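Local coordinates for spherulin 3A (Physarum polycephalum, PDB 1HDF), which acts as a calcium-binding structural protein of the slime mould cytoplasm, belonging to the same beta/gamma-crystallin family as the eye-lens crystallins, at residues G32-D36 against F37-S41; S77-D81 against L82-N86. All coordinates share one frame; numbering follows the deposited sequence.

In the fold
Contact 1 (32-41) and contact 2 (77-86) are matching turns, one in each of the two Greek keys of the beta/gamma-crystallin domain. In both, a strand ends on a valine, and a residue whose CB points away from the turn and an aspartate lead into a 3-10 turn. The centres of contact 1 and contact 2 are about 20 Å apart. The nearest atoms of contacts 1 and 2 are about 8 Å apart and do not touch. Neither supplies a calcium ligand, yet Phe-37 is backbone-bonded to the ligand Ser-92, and Leu-82 to the ligand Ser-48. A bound calcium lies about 7 Å from the Arg-38 side chain, and one about 8 Å from that of Leu-82.

Contact 1 of 2, residues G32-D36 against F37-S41; sequences GNVYD and FRSVS
The carbonyl oxygen of Asp-36 is held by two donors of Ser-39, in a 3-10 turn that follows strand 33-34 of the first crystallin Greek key. Ser-39 N bonds to Asp-36 O at 2.9 Å, almost straight at nitrogen (169°) but from above the carbonyl plane, while Ser-39 OG reaches Asp-36 O at 2.7 Å nearly in line with the C=O bond. This hydroxyl sits between its own backbone N and carbonyl carbon, which turns it back to the oxygen; serine suits the place because its side chain is short and can donate. The carboxylate of Asp-36 serves the next residue but one. With CG opposite its backbone N (chi1 -163°), it crosses the Arg-38 side chain at a slant, and Arg-38 NH1 forms a salt bridge to Asp-36 OD2 at 2.6 Å. That oxygen sits at the guanidinium edge and in its plane, although the two flat groups are twisted 39° apart; it also has a weak, long ion pair with Arg-65. OD1 is close to Arg-38 N, as in an Asx turn, but its modelled place is doubtful. Were Asp-36 an alanine, Arg-38 would probably lose its ionic mate and be free to swing away from the turn. Val-34 and Phe-37 cross at about a right angle, Val-34 CG1 resting obliquely against Phe-37 CD1 at 3.6 Å. A large apolar ring suits this buried place because it can meet Leu-43, Ile-91 and Met-94 at once, while Val-34 also meets Val-2 of the N-terminal arm. Tyr-35 packs on Glu-100 of the second subunit, and Asn-33 OD1 accepts a hydrogen bond from Val-96 N.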
loop_
_atom_site.group_PDB
_atom_site.type_symbol
_atom_site.label_atom_id
_atom_site.label_comp_id
_atom_site.label_asym_id
_atom_site.label_seq_id
_atom_site.Cartn_x
_atom_site.Cartn_y
_atom_site.Cartn_z
ATOM N N GLY A 32 7.759 0.635 4.817
ATOM C CA GLY A 32 6.834 1.434 4.041
ATOM C C GLY A 32 7.261 2.888 4.102
ATOM O O GLY A 32 8.438 3.178 4.325
ATOM N N ASN A 33 6.315 3.803 3.922
ATOM C CA ASN A 33 6.628 5.224 3.947
ATOM C C ASN A 33 5.974 5.954 5.113
ATOM O O ASN A 33 4.946 5.534 5.632
ATOM C CB ASN A 33 6.181 5.881 2.641
ATOM C CG ASN A 33 6.625 5.108 1.419
ATOM O OD1 ASN A 33 7.708 4.528 1.400
ATOM N ND2 ASN A 33 5.792 5.109 0.384
ATOM N N VAL A 34 6.588 7.052 5.521
ATOM C CA VAL A 34 6.062 7.870 6.604
ATOM C C VAL A 34 6.156 9.303 6.103
ATOM O O VAL A 34 7.248 9.869 6.068
ATOM C CB VAL A 34 6.901 7.706 7.891
ATOM C CG1 VAL A 34 6.369 8.631 8.995
ATOM C CG2 VAL A 34 6.865 6.248 8.346
ATOM N N TYR A 35 5.020 9.880 5.709
ATOM C CA TYR A 35 5.005 11.243 5.165
ATOM C C TYR A 35 5.085 12.358 6.188
ATOM O O TYR A 35 5.201 13.529 5.823
ATOM C CB TYR A 35 3.783 11.452 4.262
ATOM C CG TYR A 35 2.450 11.364 4.969
ATOM C CD1 TYR A 35 1.947 12.440 5.702
ATOM C CD2 TYR A 35 1.691 10.196 4.912
ATOM C CE1 TYR A 35 0.713 12.354 6.360
ATOM C CE2 TYR A 35 0.463 10.096 5.567
ATOM C CZ TYR A 35 -0.023 11.172 6.286
ATOM O OH TYR A 35 -1.243 11.062 6.919
ATOM N N ASP A 36 5.028 12.006 7.467
ATOM C CA ASP A 36 5.133 13.010 8.526
ATOM C C ASP A 36 5.571 12.376 9.843
ATOM O O ASP A 36 4.776 11.756 10.545
ATOM C CB ASP A 36 3.804 13.740 8.733
ATOM C CG ASP A 36 3.972 15.043 9.502
ATOM O OD1 ASP A 36 5.015 15.225 10.171
ATOM O OD2 ASP A 36 3.056 15.890 9.446
ATOM N N PHE A 37 6.850 12.539 10.160
ATOM C CA PHE A 37 7.432 12.003 11.384
ATOM C C PHE A 37 6.720 12.546 12.622
ATOM O O PHE A 37 6.942 12.076 13.740
ATOM C CB PHE A 37 8.921 12.345 11.433
ATOM C CG PHE A 37 9.788 11.389 10.670
ATOM C CD1 PHE A 37 9.304 10.726 9.548
ATOM C CD2 PHE A 37 11.092 11.144 11.078
ATOM C CE1 PHE A 37 10.107 9.824 8.846
ATOM C CE2 PHE A 37 11.903 10.248 10.383
ATOM C CZ PHE A 37 11.406 9.585 9.264
ATOM N N ARG A 38 5.864 13.539 12.406
ATOM C CA ARG A 38 5.094 14.148 13.481
ATOM C C ARG A 38 4.021 13.189 13.984
ATOM O O ARG A 38 3.483 13.366 15.076
ATOM C CB ARG A 38 4.410 15.419 12.982
ATOM C CG ARG A 38 5.007 16.710 13.476
ATOM C CD ARG A 38 6.192 17.134 12.676
ATOM N NE ARG A 38 6.009 18.472 12.122
ATOM C CZ ARG A 38 5.150 18.772 11.155
ATOM N NH1 ARG A 38 4.387 17.831 10.628
ATOM N NH2 ARG A 38 5.054 20.021 10.717
ATOM N N SER A 39 3.698 12.190 13.172
ATOM C CA SER A 39 2.676 11.218 13.531
ATOM C C SER A 39 3.174 10.271 14.609
ATOM O O SER A 39 2.389 9.520 15.188
ATOM C CB SER A 39 2.246 10.420 12.295
ATOM O OG SER A 39 3.356 9.772 11.695
ATOM N N VAL A 40 4.482 10.303 14.865
ATOM C CA VAL A 40 5.100 9.456 15.892
ATOM C C VAL A 40 5.711 10.378 16.950
ATOM O O VAL A 40 6.634 11.136 16.668
ATOM C CB VAL A 40 6.210 8.559 15.289
ATOM C CG1 VAL A 40 6.822 7.679 16.375
ATOM C CG2 VAL A 40 5.636 7.700 14.166
ATOM N N SER A 41 5.181 10.316 18.168
ATOM C CA SER A 41 5.659 11.163 19.258
ATOM C C SER A 41 7.177 11.146 19.440
ATOM O O SER A 41 7.789 10.084 19.610
ATOM C CB SER A 41 4.985 10.756 20.573
ATOM O OG SER A 41 5.240 11.716 21.594
#

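Contact 2 of 2, residues S77-D81 against L82-N86; sequences SQVTD and LTTRN
Thr-83 N donates to Asp-81 OD1 at 2.8 Å, with an N-H...O angle of 156°, meeting the carboxylate on its anti side, 22° out of plane. Thr-83 OG1 faces the same oxygen, but its hydrogen bond is doubtful because the modelled separation is too short to be trusted. Aspartate fits because its arm is only one carbon long: CG points away from the backbone N (chi1 -172°) and carries OD1 forward to the residue two places on. Threonine suits the receiving position, since its side-chain oxygen, lodged between the two backbone branches at its CA, is turned to the carboxylate that its N-H already grips. The turn itself closes through a backbone bond from Thr-84 N to Asp-81 O, less certain since that oxygen is crowded in the model.

Among the apolar groups, Val-79 uses both methyls. Its CG1 meets Leu-82 CD2 at 3.8 Å, the two side chains crossing at about a right angle. Less certain, because the placing of the threonine methyl is strained in the model, is the approach of Val-79 CG2 to Thr-84 CG2, the two side chains sliding past each other in opposite directions. Branched Val-79 can thus meet the start of the turn and perhaps its far end as well. Leu-82, buried, continues inward to Val-50 of strand 49-52, the neighbour to which Val-79 is bonded through its backbone. The Asp-81 carboxylate with Thr-83 N makes an Asx turn at the start of 3-10 segment 82-84, where strand 77-79 of the second Greek key leaves its sheet in this beta/gamma-crystallin domain.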
loop_
_atom_site.group_PDB
_atom_site.type_symbol
_atom_site.label_atom_id
_atom_site.label_comp_id
_atom_site.label_asym_id
_atom_site.label_seq_id
_atom_site.Cartn_x
_atom_site.Cartn_y
_atom_site.Cartn_z
ATOM N N SER A 77 23.312 -0.180 4.303
ATOM C CA SER A 77 24.214 0.913 4.625
ATOM C C SER A 77 23.845 1.519 5.965
ATOM O O SER A 77 22.803 1.215 6.532
ATOM C CB SER A 77 24.121 2.003 3.566
ATOM O OG SER A 77 22.918 2.730 3.734
ATOM N N GLN A 78 24.712 2.393 6.459
ATOM C CA GLN A 78 24.476 3.088 7.713
ATOM C C GLN A 78 25.299 4.349 7.806
ATOM O O GLN A 78 26.399 4.429 7.259
ATOM C CB GLN A 78 24.815 2.203 8.901
ATOM C CG GLN A 78 25.867 1.179 8.612
ATOM C CD GLN A 78 25.275 -0.193 8.626
ATOM O OE1 GLN A 78 24.676 -0.599 9.626
ATOM N NE2 GLN A 78 25.417 -0.925 7.519
ATOM N N VAL A 79 24.752 5.336 8.501
ATOM C CA VAL A 79 25.435 6.604 8.709
ATOM C C VAL A 79 25.424 6.819 10.221
ATOM O O VAL A 79 24.356 6.915 10.836
ATOM C CB VAL A 79 24.710 7.752 7.966
ATOM C CG1 VAL A 79 23.206 7.583 8.085
ATOM C CG2 VAL A 79 25.144 9.102 8.529
ATOM N N THR A 80 26.616 6.861 10.817
ATOM C CA THR A 80 26.740 7.016 12.269
ATOM C C THR A 80 26.433 8.420 12.758
ATOM O O THR A 80 26.118 8.618 13.927
ATOM C CB THR A 80 28.152 6.651 12.769
ATOM O OG1 THR A 80 29.090 7.613 12.276
ATOM C CG2 THR A 80 28.551 5.271 12.295
ATOM N N ASP A 81 26.534 9.390 11.863
ATOM C CA ASP A 81 26.259 10.776 12.218
ATOM C C ASP A 81 25.674 11.496 11.001
ATOM O O ASP A 81 26.372 11.734 10.014
ATOM C CB ASP A 81 27.551 11.454 12.662
ATOM C CG ASP A 81 27.320 12.835 13.223
ATOM O OD1 ASP A 81 26.386 13.521 12.763
ATOM O OD2 ASP A 81 28.085 13.242 14.119
ATOM N N LEU A 82 24.394 11.843 11.079
ATOM C CA LEU A 82 23.714 12.514 9.976
ATOM C C LEU A 82 24.182 13.942 9.691
ATOM O O LEU A 82 23.777 14.538 8.693
ATOM C CB LEU A 82 22.197 12.507 10.211
ATOM C CG LEU A 82 21.480 11.196 9.867
ATOM C CD1 LEU A 82 20.028 11.250 10.307
ATOM C CD2 LEU A 82 21.564 10.967 8.373
ATOM N N THR A 83 25.022 14.495 10.564
ATOM C CA THR A 83 25.529 15.844 10.346
ATOM C C THR A 83 26.373 15.784 9.081
ATOM O O THR A 83 26.432 16.735 8.305
ATOM C CB THR A 83 26.401 16.333 11.536
ATOM O OG1 THR A 83 27.496 15.434 11.736
ATOM C CG2 THR A 83 25.576 16.400 12.817
ATOM N N THR A 84 27.002 14.634 8.872
ATOM C CA THR A 84 27.843 14.405 7.708
ATOM C C THR A 84 27.075 14.582 6.392
ATOM O O THR A 84 27.671 14.795 5.345
ATOM C CB THR A 84 28.445 12.984 7.749
ATOM O OG1 THR A 84 29.507 12.888 6.796
ATOM C CG2 THR A 84 27.405 11.955 7.401
ATOM N N ARG A 85 25.751 14.482 6.447
ATOM C CA ARG A 85 24.929 14.648 5.251
ATOM C C ARG A 85 23.999 15.857 5.398
ATOM O O ARG A 85 23.022 15.985 4.667
ATOM C CB ARG A 85 24.093 13.387 4.990
ATOM C CG ARG A 85 24.885 12.079 4.981
ATOM C CD ARG A 85 26.023 12.104 3.956
ATOM N NE ARG A 85 25.548 12.262 2.579
ATOM C CZ ARG A 85 24.947 11.310 1.866
ATOM N NH1 ARG A 85 24.734 10.103 2.383
ATOM N NH2 ARG A 85 24.559 11.564 0.626
ATOM N N ASN A 86 24.311 16.733 6.352
ATOM C CA ASN A 86 23.525 17.940 6.606
ATOM C C ASN A 86 22.091 17.648 7.013
ATOM O O ASN A 86 21.202 18.476 6.791
ATOM C CB ASN A 86 23.499 18.836 5.366
ATOM C CG ASN A 86 24.878 19.185 4.877
ATOM O OD1 ASN A 86 25.635 19.880 5.558
ATOM N ND2 ASN A 86 25.221 18.699 3.686
#